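PDB 3R2I: exotoxin 5 from Staphylococcus aureus subsp. aureus COL, which is of unknown function but, as a secreted superantigen-like protein, probably acts on components of the host immune system. Local coordinates for residues S155-K160 / G166-E171; R198-T203 / I221-K226; V123-D128 / L227-M232; E70-T75 / R95-K100. All coordinates share one frame; numbering follows the deposited sequence.

Interaction 1: residues S155-K160 / G166-E171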
loop_
_atom_site.group_PDB
_atom_site.type_symbol
_atom_site.label_atom_id
_atom_site.label_comp_id
_atom_site.label_asym_id
_atom_site.label_seq_id
_atom_site.Cartn_x
_atom_site.Cartn_y
_atom_site.Cartn_z
ATOM N N SER A 155 -7.180 -13.750 7.277
ATOM C CA SER A 155 -6.132 -14.214 8.190
ATOM C C SER A 155 -4.800 -13.694 7.668
ATOM O O SER A 155 -4.676 -13.418 6.489
ATOM C CB SER A 155 -6.119 -15.740 8.278
ATOM O OG SER A 155 -5.781 -16.272 7.017
ATOM N N LEU A 156 -3.837 -13.522 8.564
ATOM C CA LEU A 156 -2.507 -13.045 8.219
ATOM C C LEU A 156 -1.557 -13.802 9.110
ATOM O O LEU A 156 -1.708 -13.747 10.334
ATOM C CB LEU A 156 -2.384 -11.529 8.469
ATOM C CG LEU A 156 -1.024 -10.801 8.323
ATOM C CD1 LEU A 156 -0.398 -10.954 6.954
ATOM C CD2 LEU A 156 -1.189 -9.316 8.660
ATOM N N GLN A 157 -0.670 -14.584 8.500
ATOM C CA GLN A 157 0.320 -15.356 9.222
ATOM C C GLN A 157 1.689 -14.923 8.798
ATOM O O GLN A 157 1.925 -14.749 7.620
ATOM C CB GLN A 157 0.275 -16.851 8.890
ATOM C CG GLN A 157 -0.724 -17.648 9.609
ATOM C CD GLN A 157 -0.352 -19.134 9.586
ATOM O OE1 GLN A 157 0.155 -19.646 8.581
ATOM N NE2 GLN A 157 -0.599 -19.824 10.707
ATOM N N VAL A 158 2.583 -14.773 9.756
ATOM C CA VAL A 158 3.957 -14.436 9.490
ATOM C C VAL A 158 4.719 -15.680 9.918
ATOM O O VAL A 158 4.529 -16.171 11.045
ATOM C CB VAL A 158 4.424 -13.249 10.302
ATOM C CG1 VAL A 158 5.895 -12.918 9.936
ATOM C CG2 VAL A 158 3.472 -12.044 10.109
ATOM N N LYS A 159 5.529 -16.220 9.013
ATOM C CA LYS A 159 6.259 -17.422 9.315
ATOM C C LYS A 159 7.678 -17.543 8.802
ATOM O O LYS A 159 8.100 -16.874 7.872
ATOM C CB LYS A 159 5.468 -18.640 8.880
ATOM C CG LYS A 159 4.890 -18.627 7.516
ATOM C CD LYS A 159 4.081 -19.923 7.260
ATOM C CE LYS A 159 3.093 -19.800 6.066
ATOM N NZ LYS A 159 3.661 -19.375 4.724
ATOM N N LYS A 160 8.427 -18.379 9.491
ATOM C CA LYS A 160 9.764 -18.732 9.063
ATOM C C LYS A 160 9.678 -20.242 8.970
ATOM O O LYS A 160 9.476 -20.937 9.983
ATOM C CB LYS A 160 10.843 -18.292 10.057
ATOM C CG LYS A 160 12.224 -18.897 9.738
ATOM C CD LYS A 160 13.315 -18.302 10.633
ATOM C CE LYS A 160 13.457 -16.788 10.447
ATOM N NZ LYS A 160 13.768 -16.434 9.030
ATOM N N GLY A 166 11.707 -22.918 13.487
ATOM C CA GLY A 166 10.980 -21.820 12.875
ATOM C C GLY A 166 9.801 -21.359 13.724
ATOM O O GLY A 166 9.708 -21.651 14.928
ATOM N N PHE A 167 8.913 -20.604 13.093
ATOM C CA PHE A 167 7.760 -20.107 13.769
ATOM C C PHE A 167 6.688 -19.799 12.814
ATOM O O PHE A 167 6.946 -19.613 11.640
ATOM C CB PHE A 167 8.082 -18.873 14.597
ATOM C CG PHE A 167 8.626 -17.698 13.810
ATOM C CD1 PHE A 167 9.973 -17.419 13.813
ATOM C CD2 PHE A 167 7.757 -16.805 13.161
ATOM C CE1 PHE A 167 10.479 -16.313 13.124
ATOM C CE2 PHE A 167 8.226 -15.733 12.505
ATOM C CZ PHE A 167 9.616 -15.470 12.473
ATOM N N SER A 168 5.485 -19.713 13.352
ATOM C CA SER A 168 4.295 -19.363 12.599
ATOM C C SER A 168 3.383 -18.566 13.542
ATOM O O SER A 168 3.025 -19.055 14.595
ATOM C CB SER A 168 3.618 -20.635 12.075
ATOM O OG SER A 168 2.474 -20.252 11.340
ATOM N N ILE A 169 3.026 -17.343 13.193
ATOM C CA ILE A 169 2.241 -16.478 14.085
ATOM C C ILE A 169 1.119 -15.739 13.360
ATOM O O ILE A 169 1.349 -15.112 12.327
ATOM C CB ILE A 169 3.180 -15.408 14.689
ATOM C CG1 ILE A 169 4.238 -16.059 15.591
ATOM C CG2 ILE A 169 2.437 -14.298 15.469
ATOM C CD1 ILE A 169 5.370 -15.126 15.915
ATOM N N ASN A 170 -0.094 -15.819 13.900
ATOM C CA ASN A 170 -1.237 -15.094 13.356
ATOM C C ASN A 170 -1.269 -13.677 13.865
ATOM O O ASN A 170 -0.925 -13.407 15.025
ATOM C CB ASN A 170 -2.547 -15.803 13.725
ATOM C CG ASN A 170 -2.865 -16.935 12.767
ATOM O OD1 ASN A 170 -3.220 -16.684 11.635
ATOM N ND2 ASN A 170 -2.755 -18.167 13.219
ATOM N N GLU A 171 -1.690 -12.782 12.989
ATOM C CA GLU A 171 -1.824 -11.361 13.275
ATOM C C GLU A 171 -3.249 -10.986 12.896
ATOM O O GLU A 171 -3.847 -11.632 12.064
ATOM C CB GLU A 171 -0.845 -10.585 12.405
ATOM C CG GLU A 171 0.605 -10.940 12.690
ATOM C CD GLU A 171 1.112 -10.304 13.966
ATOM O OE1 GLU A 171 2.162 -10.749 14.473
ATOM O OE2 GLU A 171 0.485 -9.316 14.419
HETATM O O HOH W 1 -4.889 -14.024 11.275
#
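Val158 and Ile169 pair in the middle of an antiparallel hairpin, where Val158 N donates a hydrogen bond to Ile169 O at 2.9 Å and Ile169 N donates one to Val158 O. Toward the connecting loop Lys160 and Phe167 form the next hydrogen-bonded pair; Lys160 N to Phe167 O is 2.9 Å, while Phe167 N to Lys160 O is longer at 3.2 Å. At the other end of the ladder water 1 accepts from Leu156 N and lies 2.7 Å from Glu171 O.

The closer packing is on the face that carries Leu156, Val158, Lys160, Phe167, Ile169 and Glu171. Phe167 sets its ring between its own backbone N and carbonyl carbon (chi1 60°), which brings it over the neighbouring strand: Lys160 CB stands above one ring face, 3.9 Å from the centroid, in a CH-pi contact, and Val158 O lies at the ring edge. At the far end Leu156 CD2 rests 4.0 Å from Glu171 CB.

The reverse face is looser and more open to solvent. There Gln157 lays CG 3.4 Å from Asn170 OD1, and its NE2 comes near Ser168 OG at an angle too poor for a hydrogen bond.

Strand 167-172 forms one margin of the five-stranded sheet of the beta-grasp domain, and strand 155-160 bonds on its other side to the parallel strand 241-248. Helix 182-197 lies over the Val158 face, with Leu193 and Tyr197 against Val158 and the Tyr197 hydroxyl bonded to Glu171 OE1.

Interaction 2: residues R198-T203 / I221-K226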
loop_
_atom_site.group_PDB
_atom_site.type_symbol
_atom_site.label_atom_id
_atom_site.label_comp_id
_atom_site.label_asym_id
_atom_site.label_seq_id
_atom_site.Cartn_x
_atom_site.Cartn_y
_atom_site.Cartn_z
ATOM N N ARG A 198 11.071 -6.627 13.349
ATOM C CA ARG A 198 12.306 -5.944 13.044
ATOM C C ARG A 198 12.828 -6.129 11.614
ATOM O O ARG A 198 14.049 -6.183 11.404
ATOM C CB ARG A 198 13.397 -6.257 14.067
ATOM C CG ARG A 198 13.027 -5.823 15.464
ATOM C CD ARG A 198 14.184 -6.012 16.486
ATOM N NE ARG A 198 15.324 -5.136 16.210
ATOM C CZ ARG A 198 15.417 -3.865 16.615
ATOM N NH1 ARG A 198 14.425 -3.311 17.327
ATOM N NH2 ARG A 198 16.508 -3.141 16.316
ATOM N N LEU A 199 11.926 -6.208 10.657
ATOM C CA LEU A 199 12.276 -6.192 9.262
ATOM C C LEU A 199 13.031 -4.933 8.943
ATOM O O LEU A 199 12.666 -3.886 9.380
ATOM C CB LEU A 199 11.047 -6.321 8.380
ATOM C CG LEU A 199 11.270 -6.305 6.874
ATOM C CD1 LEU A 199 12.106 -7.461 6.450
ATOM C CD2 LEU A 199 9.978 -6.293 6.125
ATOM N N TYR A 200 14.109 -5.089 8.203
ATOM C CA TYR A 200 15.062 -4.043 7.878
ATOM C C TYR A 200 15.838 -3.439 9.062
ATOM O O TYR A 200 16.542 -2.494 8.902
ATOM C CB TYR A 200 14.436 -2.944 7.033
ATOM C CG TYR A 200 13.529 -3.398 5.948
ATOM C CD1 TYR A 200 13.884 -4.392 5.074
ATOM C CD2 TYR A 200 12.321 -2.817 5.779
ATOM C CE1 TYR A 200 13.061 -4.785 4.110
ATOM C CE2 TYR A 200 11.504 -3.203 4.819
ATOM C CZ TYR A 200 11.884 -4.182 3.960
ATOM O OH TYR A 200 11.034 -4.572 3.020
ATOM N N LYS A 201 15.695 -3.977 10.253
ATOM C CA LYS A 201 16.512 -3.569 11.352
ATOM C C LYS A 201 16.788 -4.725 12.211
ATOM O O LYS A 201 16.442 -4.721 13.316
ATOM C CB LYS A 201 15.875 -2.470 12.196
ATOM C CG LYS A 201 14.403 -2.616 12.457
ATOM C CD LYS A 201 14.003 -2.205 13.864
ATOM C CE LYS A 201 12.756 -1.331 13.867
ATOM N NZ LYS A 201 11.836 -1.654 14.963
ATOM N N GLY A 202 17.393 -5.747 11.690
ATOM C CA GLY A 202 17.521 -6.936 12.472
ATOM C C GLY A 202 17.168 -8.159 11.692
ATOM O O GLY A 202 17.964 -9.007 11.459
ATOM N N THR A 203 15.941 -8.229 11.261
ATOM C CA THR A 203 15.531 -9.315 10.441
ATOM C C THR A 203 15.846 -9.105 8.998
ATOM O O THR A 203 15.609 -8.074 8.468
ATOM C CB THR A 203 14.052 -9.501 10.625
ATOM O OG1 THR A 203 13.801 -9.720 11.987
ATOM C CG2 THR A 203 13.523 -10.614 9.866
ATOM N N ILE A 221 4.827 -10.200 -3.303
ATOM C CA ILE A 221 5.644 -9.036 -3.072
ATOM C C ILE A 221 6.957 -9.481 -2.448
ATOM O O ILE A 221 6.958 -10.164 -1.415
ATOM C CB ILE A 221 4.950 -8.106 -2.094
ATOM C CG1 ILE A 221 3.595 -7.626 -2.660
ATOM C CG2 ILE A 221 5.865 -6.881 -1.777
ATOM C CD1 ILE A 221 2.705 -6.921 -1.641
ATOM N N ASP A 222 8.066 -9.103 -3.069
ATOM C CA ASP A 222 9.396 -9.457 -2.581
ATOM C C ASP A 222 9.817 -8.385 -1.564
ATOM O O ASP A 222 9.892 -7.198 -1.908
ATOM C CB ASP A 222 10.308 -9.548 -3.794
ATOM C CG ASP A 222 11.758 -9.784 -3.457
ATOM O OD1 ASP A 222 12.138 -9.852 -2.270
ATOM O OD2 ASP A 222 12.536 -9.870 -4.429
ATOM N N LEU A 223 10.049 -8.793 -0.313
ATOM C CA LEU A 223 10.452 -7.867 0.745
ATOM C C LEU A 223 11.803 -7.189 0.561
ATOM O O LEU A 223 12.056 -6.130 1.184
ATOM C CB LEU A 223 10.421 -8.552 2.121
ATOM C CG LEU A 223 9.051 -9.044 2.612
ATOM C CD1 LEU A 223 9.119 -9.783 3.929
ATOM C CD2 LEU A 223 8.092 -7.834 2.699
ATOM N N SER A 224 12.659 -7.756 -0.299
ATOM C CA SER A 224 13.995 -7.210 -0.522
ATOM C C SER A 224 14.036 -5.972 -1.432
ATOM O O SER A 224 15.083 -5.388 -1.641
ATOM C CB SER A 224 14.908 -8.289 -1.114
ATOM O OG SER A 224 14.564 -8.529 -2.471
ATOM N N GLU A 225 12.886 -5.590 -1.975
ATOM C CA GLU A 225 12.779 -4.433 -2.819
ATOM C C GLU A 225 11.502 -3.682 -2.477
ATOM O O GLU A 225 10.522 -4.273 -2.034
ATOM C CB GLU A 225 12.584 -4.842 -4.285
ATOM C CG GLU A 225 13.683 -5.608 -4.981
ATOM C CD GLU A 225 13.400 -5.736 -6.500
ATOM O OE1 GLU A 225 14.370 -5.788 -7.299
ATOM O OE2 GLU A 225 12.210 -5.734 -6.900
ATOM N N LYS A 226 11.476 -2.410 -2.815
ATOM C CA LYS A 226 10.303 -1.556 -2.637
ATOM C C LYS A 226 9.296 -1.890 -3.716
ATOM O O LYS A 226 9.680 -2.180 -4.859
ATOM C CB LYS A 226 10.748 -0.124 -2.848
ATOM C CG LYS A 226 9.686 0.968 -2.694
ATOM C CD LYS A 226 10.375 2.335 -2.867
ATOM C CE LYS A 226 9.379 3.478 -2.764
ATOM N NZ LYS A 226 9.969 4.822 -2.976
#
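Two beta turns of the beta-grasp domain meet here, a type II turn from Arg198 to Lys201 just beyond helix 182-197 and a type I turn from Asp222 to Glu225 closing strand 218-222. Tyr200 bridges them: its OH donates to Leu223 O at 2.6 Å. The hydroxyl lies in the plane of the Leu223 carbonyl, on a lone pair; the carbonyl oxygen in turn lies at the edge of the Tyr200 ring, near its plane. With its ring anti to the carbonyl carbon (chi1 -42°), Tyr200 carries the hydroxyl across to the second turn, and Leu199 CG lies over the centre of one ring face. A second touch, between buried apolar side chains, is Leu199 CD2 to Leu223 CD2 at 4.2 Å.

The acceptor turn is braced from within. Asp222 OD1 takes Ser224 N at 2.9 Å, an Asx turn, and Ser224 OG as well; both come from the same face, above the carboxylate plane. In segment 198-203, Arg198 O receives Lys201 N and Thr203 N.

Arg190 of helix 182-197 also hydrogen-bonds the Tyr200 hydroxyl, and Leu193 of that helix packs on Leu199. Helix 57-68 covers the tyrosine through Ile60, Leu63 and His64, while Ile209 of strand 207-213 touches Leu223.

Interaction 3: residues V123-D128 / L227-M232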
loop_
_atom_site.group_PDB
_atom_site.type_symbol
_atom_site.label_atom_id
_atom_site.label_comp_id
_atom_site.label_asym_id
_atom_site.label_seq_id
_atom_site.Cartn_x
_atom_site.Cartn_y
_atom_site.Cartn_z
ATOM N N VAL A 123 1.286 7.675 0.750
ATOM C CA VAL A 123 2.544 7.456 1.438
ATOM C C VAL A 123 3.472 8.450 0.781
ATOM O O VAL A 123 3.542 8.511 -0.433
ATOM C CB VAL A 123 3.095 6.085 1.162
ATOM C CG1 VAL A 123 4.529 5.992 1.753
ATOM C CG2 VAL A 123 2.156 5.031 1.716
ATOM N N PRO A 124 4.212 9.215 1.561
ATOM C CA PRO A 124 5.021 10.173 0.830
ATOM C C PRO A 124 6.292 9.661 0.205
ATOM O O PRO A 124 7.043 8.929 0.837
ATOM C CB PRO A 124 5.427 11.182 1.922
ATOM C CG PRO A 124 5.324 10.415 3.194
ATOM C CD PRO A 124 4.166 9.506 3.005
ATOM N N GLU A 125 6.550 10.093 -1.001
ATOM C CA GLU A 125 7.821 9.914 -1.630
ATOM C C GLU A 125 8.726 11.075 -1.293
ATOM O O GLU A 125 9.912 10.967 -1.301
ATOM C CB GLU A 125 7.647 9.775 -3.125
ATOM C CG GLU A 125 6.642 8.738 -3.565
ATOM C CD GLU A 125 7.085 7.290 -3.371
ATOM O OE1 GLU A 125 8.239 7.037 -3.269
ATOM O OE2 GLU A 125 6.267 6.395 -3.306
ATOM N N LEU A 126 8.096 12.182 -0.999
ATOM C CA LEU A 126 8.700 13.419 -0.606
ATOM C C LEU A 126 7.604 14.183 0.099
ATOM O O LEU A 126 6.474 14.078 -0.243
ATOM C CB LEU A 126 9.177 14.178 -1.837
ATOM C CG LEU A 126 9.798 15.554 -1.871
ATOM C CD1 LEU A 126 10.652 15.678 -3.089
ATOM C CD2 LEU A 126 8.775 16.599 -1.865
ATOM N N ILE A 127 7.968 14.941 1.101
ATOM C CA ILE A 127 7.089 15.924 1.660
ATOM C C ILE A 127 7.683 17.272 1.364
ATOM O O ILE A 127 8.817 17.472 1.639
ATOM C CB ILE A 127 6.906 15.765 3.156
ATOM C CG1 ILE A 127 6.534 14.329 3.505
ATOM C CG2 ILE A 127 6.002 16.833 3.680
ATOM C CD1 ILE A 127 6.147 14.058 4.856
ATOM N N ASP A 128 6.925 18.189 0.791
ATOM C CA ASP A 128 7.567 19.458 0.414
ATOM C C ASP A 128 7.756 20.466 1.566
ATOM O O ASP A 128 7.419 20.205 2.728
ATOM C CB ASP A 128 6.945 20.088 -0.860
ATOM C CG ASP A 128 5.615 20.768 -0.631
ATOM O OD1 ASP A 128 5.256 21.127 0.514
ATOM O OD2 ASP A 128 4.939 20.990 -1.657
ATOM N N LEU A 227 8.011 -1.814 -3.399
ATOM C CA LEU A 227 7.006 -2.129 -4.420
ATOM C C LEU A 227 7.258 -1.219 -5.641
ATOM O O LEU A 227 7.583 -0.060 -5.453
ATOM C CB LEU A 227 5.602 -1.894 -3.868
ATOM C CG LEU A 227 4.417 -2.390 -4.695
ATOM C CD1 LEU A 227 4.434 -3.907 -4.749
ATOM C CD2 LEU A 227 3.130 -1.890 -4.025
ATOM N N SER A 228 7.134 -1.727 -6.874
ATOM C CA SER A 228 7.390 -0.889 -8.034
ATOM C C SER A 228 6.302 0.169 -8.101
ATOM O O SER A 228 5.216 -0.041 -7.623
ATOM C CB SER A 228 7.361 -1.697 -9.336
ATOM O OG SER A 228 6.051 -2.238 -9.511
ATOM N N PHE A 229 6.587 1.310 -8.694
ATOM C CA PHE A 229 5.563 2.335 -8.823
ATOM C C PHE A 229 4.358 1.858 -9.620
ATOM O O PHE A 229 3.233 2.262 -9.353
ATOM C CB PHE A 229 6.117 3.614 -9.495
ATOM C CG PHE A 229 7.195 4.299 -8.695
ATOM C CD1 PHE A 229 8.462 4.449 -9.204
ATOM C CD2 PHE A 229 6.938 4.738 -7.396
ATOM C CE1 PHE A 229 9.469 5.083 -8.467
ATOM C CE2 PHE A 229 7.914 5.358 -6.637
ATOM C CZ PHE A 229 9.200 5.522 -7.164
ATOM N N GLU A 230 4.574 1.022 -10.614
ATOM C CA GLU A 230 3.442 0.580 -11.410
ATOM C C GLU A 230 2.411 -0.276 -10.635
ATOM O O GLU A 230 1.190 -0.205 -10.894
ATOM C CB GLU A 230 3.915 -0.100 -12.680
ATOM C CG GLU A 230 2.728 -0.398 -13.634
ATOM C CD GLU A 230 3.101 -0.349 -15.112
ATOM O OE1 GLU A 230 2.964 -1.411 -15.767
ATOM O OE2 GLU A 230 3.550 0.737 -15.600
ATOM N N ARG A 231 2.879 -1.018 -9.633
ATOM C CA ARG A 231 1.994 -1.861 -8.859
ATOM C C ARG A 231 1.262 -1.065 -7.790
ATOM O O ARG A 231 0.313 -1.528 -7.194
ATOM C CB ARG A 231 2.758 -3.038 -8.308
ATOM C CG ARG A 231 3.326 -3.917 -9.439
ATOM C CD ARG A 231 4.176 -5.051 -8.863
ATOM N NE ARG A 231 3.394 -6.068 -8.162
ATOM C CZ ARG A 231 3.899 -7.026 -7.372
ATOM N NH1 ARG A 231 5.195 -7.069 -7.067
ATOM N NH2 ARG A 231 3.091 -7.939 -6.841
ATOM N N MET A 232 1.675 0.165 -7.590
ATOM C CA MET A 232 1.014 1.039 -6.642
ATOM C C MET A 232 -0.367 1.486 -7.154
ATOM O O MET A 232 -1.106 2.184 -6.430
ATOM C CB MET A 232 1.890 2.254 -6.347
ATOM C CG MET A 232 3.139 1.928 -5.570
ATOM S SD MET A 232 4.075 3.396 -5.188
ATOM C CE MET A 232 5.447 2.600 -4.320
#
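Glu125 and Phe229 mark the closest approach of two irregular backbones: even the nearest CA atoms, those of Glu125 and Phe229, are 10.7 Å apart, and side chains alone span the gap. Segment 123-128 is mostly loop, with a weakly bonded strand at about 126-127. Segment 227-232 is a loop that takes helical backbone angles at 229-231; Arg231 N reaches Ser228 O at 3.2 Å, and Met232 N reaches Phe229 O at the same distance.

The carboxylate of Glu125 does the touching. Its chain folds back at chi2 (-72°), which turns the acid group toward the 227-232 loop. OE1 comes to the edge of the Phe229 ring, in its plane and 3.8 Å from CE2, with the carboxylate and ring planes 76° apart. Met232, its chain straight from CG outward, comes toward Glu125 from the opposite direction and ends with CE 4.0 Å from Glu125 OE2. No hydrogen bond crosses between the segments, and these are loose contacts around a charge.

The polar demands of that charge are met by neighbours. Lys226 forms a salt bridge with Glu125 OE1, and the Tyr66 hydroxyl of helix 57-68 hydrogen-bonds OE2, which probably stabilises the ionised form. Val136 of strand 133-141 lies against Glu125, Phe229 and Met232 alike.

Glu125 belongs to the OB-fold domain and the 227-232 loop to the beta-grasp domain, making this a small piece of the interdomain interface in the two-domain architecture shared by superantigens and superantigen-like proteins.

Interaction 4: residues E70-T75 / R95-K100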
loop_
_atom_site.group_PDB
_atom_site.type_symbol
_atom_site.label_atom_id
_atom_site.label_comp_id
_atom_site.label_asym_id
_atom_site.label_seq_id
_atom_site.Cartn_x
_atom_site.Cartn_y
_atom_site.Cartn_z
ATOM N N GLU A 70 4.552 7.754 8.128
ATOM C CA GLU A 70 3.128 7.834 8.433
ATOM C C GLU A 70 2.361 7.915 7.118
ATOM O O GLU A 70 2.801 8.548 6.155
ATOM C CB GLU A 70 2.799 9.058 9.303
ATOM C CG GLU A 70 1.317 9.144 9.756
ATOM C CD GLU A 70 1.021 10.367 10.642
ATOM O OE1 GLU A 70 1.902 11.251 10.805
ATOM O OE2 GLU A 70 -0.104 10.441 11.183
ATOM N N SER A 71 1.231 7.241 7.078
ATOM C CA SER A 71 0.377 7.196 5.916
ATOM C C SER A 71 -0.897 8.007 6.162
ATOM O O SER A 71 -1.174 8.469 7.287
ATOM C CB SER A 71 0.044 5.751 5.592
ATOM O OG SER A 71 -0.607 5.137 6.676
ATOM N N PHE A 72 -1.648 8.189 5.087
ATOM C CA PHE A 72 -2.855 8.983 5.118
ATOM C C PHE A 72 -3.908 8.310 4.247
ATOM O O PHE A 72 -3.578 7.676 3.226
ATOM C CB PHE A 72 -2.553 10.403 4.606
ATOM C CG PHE A 72 -1.443 11.109 5.374
ATOM C CD1 PHE A 72 -0.126 11.050 4.936
ATOM C CD2 PHE A 72 -1.712 11.796 6.523
ATOM C CE1 PHE A 72 0.901 11.655 5.644
ATOM C CE2 PHE A 72 -0.689 12.420 7.233
ATOM C CZ PHE A 72 0.614 12.342 6.783
ATOM N N GLU A 73 -5.163 8.474 4.659
ATOM C CA GLU A 73 -6.329 7.863 4.000
ATOM C C GLU A 73 -7.480 8.835 3.714
ATOM O O GLU A 73 -8.576 8.637 4.177
ATOM C CB GLU A 73 -6.835 6.697 4.863
ATOM C CG GLU A 73 -5.782 5.591 4.953
ATOM C CD GLU A 73 -6.164 4.428 5.857
ATOM O OE1 GLU A 73 -7.359 4.052 5.909
ATOM O OE2 GLU A 73 -5.241 3.866 6.480
ATOM N N PRO A 74 -7.216 9.893 2.949
ATOM C CA PRO A 74 -8.270 10.834 2.640
ATOM C C PRO A 74 -9.314 10.092 1.805
ATOM O O PRO A 74 -8.975 9.235 0.995
ATOM C CB PRO A 74 -7.540 11.910 1.840
ATOM C CG PRO A 74 -6.339 11.208 1.277
ATOM C CD PRO A 74 -5.934 10.303 2.359
ATOM N N THR A 75 -10.574 10.447 2.005
ATOM C CA THR A 75 -11.678 9.734 1.392
ATOM C C THR A 75 -12.681 10.624 0.696
ATOM O O THR A 75 -12.813 11.810 1.006
ATOM C CB THR A 75 -12.433 8.917 2.496
ATOM O OG1 THR A 75 -13.521 8.184 1.910
ATOM C CG2 THR A 75 -13.003 9.843 3.595
ATOM N N ARG A 95 -8.681 17.664 5.623
ATOM C CA ARG A 95 -8.220 17.748 7.027
ATOM C C ARG A 95 -6.862 18.478 7.156
ATOM O O ARG A 95 -5.954 18.009 7.863
ATOM C CB ARG A 95 -8.170 16.347 7.696
ATOM C CG ARG A 95 -9.544 15.796 8.178
ATOM C CD ARG A 95 -9.392 14.476 8.985
ATOM N NE ARG A 95 -10.620 14.109 9.712
ATOM C CZ ARG A 95 -10.795 12.986 10.423
ATOM N NH1 ARG A 95 -9.835 12.064 10.500
ATOM N NH2 ARG A 95 -11.950 12.767 11.045
ATOM N N ASN A 96 -6.758 19.628 6.480
ATOM C CA ASN A 96 -5.531 20.478 6.414
ATOM C C ASN A 96 -4.303 20.019 5.647
ATOM O O ASN A 96 -3.392 20.831 5.405
ATOM C CB ASN A 96 -4.957 20.825 7.814
ATOM C CG ASN A 96 -5.362 22.209 8.283
ATOM O OD1 ASN A 96 -5.702 23.085 7.472
ATOM N ND2 ASN A 96 -5.276 22.434 9.589
ATOM N N LYS A 97 -4.278 18.752 5.257
ATOM C CA LYS A 97 -3.216 18.204 4.425
ATOM C C LYS A 97 -3.458 18.383 2.952
ATOM O O LYS A 97 -4.569 18.180 2.462
ATOM C CB LYS A 97 -3.010 16.705 4.733
ATOM C CG LYS A 97 -1.845 16.312 5.661
ATOM C CD LYS A 97 -1.989 16.564 7.161
ATOM C CE LYS A 97 -0.669 16.143 7.892
ATOM N NZ LYS A 97 -0.704 16.237 9.394
ATOM N N ALA A 98 -2.404 18.742 2.225
ATOM C CA ALA A 98 -2.473 18.917 0.778
ATOM C C ALA A 98 -1.765 17.711 0.195
ATOM O O ALA A 98 -0.717 17.284 0.663
ATOM C CB ALA A 98 -1.819 20.206 0.342
ATOM N N PHE A 99 -2.392 17.127 -0.794
ATOM C CA PHE A 99 -1.905 15.947 -1.406
ATOM C C PHE A 99 -1.629 16.153 -2.901
ATOM O O PHE A 99 -2.320 16.912 -3.560
ATOM C CB PHE A 99 -2.979 14.866 -1.226
ATOM C CG PHE A 99 -3.210 14.457 0.222
ATOM C CD1 PHE A 99 -2.422 13.480 0.810
ATOM C CD2 PHE A 99 -4.221 15.012 0.969
ATOM C CE1 PHE A 99 -2.648 13.064 2.134
ATOM C CE2 PHE A 99 -4.431 14.613 2.303
ATOM C CZ PHE A 99 -3.636 13.642 2.873
ATOM N N LYS A 100 -0.607 15.489 -3.408
ATOM C CA LYS A 100 -0.280 15.522 -4.832
ATOM C C LYS A 100 -0.049 14.059 -5.216
ATOM O O LYS A 100 0.957 13.468 -4.865
ATOM C CB LYS A 100 0.897 16.457 -5.149
ATOM C CG LYS A 100 1.346 16.389 -6.621
ATOM C CD LYS A 100 2.461 17.383 -6.966
ATOM C CE LYS A 100 1.959 18.809 -7.384
ATOM N NZ LYS A 100 1.357 19.725 -6.406
#
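Phe72 and Phe99 form an offset edge-to-face pair, the edge of Phe99 directed at the face of Phe72, with centroids 5.9 Å apart and planes at 71°. The same approach brings Phe72 CB to 3.6 Å from Phe99 CE1, near the plane of the Phe99 ring.

A CH-pi contact accompanies it. Pro74 CG stands over one face of Phe99, 4.1 Å from the centroid and 15° off the ring normal, displaced toward the rim. Phe99 is thus met at its edge by one residue of segment 70-75 and over a face by another two positions on. With CG anti to the carbonyl carbon (chi1 -66°), the Phe99 ring reaches both residues.

Both segments belong to the OB-fold domain: 70-75 is the connection from helix 57-68 to strand 77-84, and its side chains pack on strand 97-103 of the curled OB-fold sheet. Ile133 of strand 133-141 touches both phenylalanines, and Phe92 of strand 87-94 meets the Phe99 ring.

Aliphatic contact at the more exposed end comes from Lys97. Bent at chi2, its chain crosses Phe72 at about a right angle and sets CE 3.8 Å from Phe72 CE2.

Interactions 1 and 2 belong to the beta-grasp domain and reach opposite margins of one five-stranded sheet, their centres about 16 Å apart. Interaction 1 is a surface hairpin held by a backbone ladder, whereas interaction 2 is buried and relies on one side-chain-to-carbonyl bond and a leucine pair. Interaction 4, partly buried in the OB-fold domain, is aromatic and aliphatic throughout. Interaction 3 joins the two domains and is the smallest, with a charged group at its middle. It also touches two of the others: interactions 2 and 3 share a salt bridge, and Pro124 packs on the Glu70 carbonyl of interaction 4.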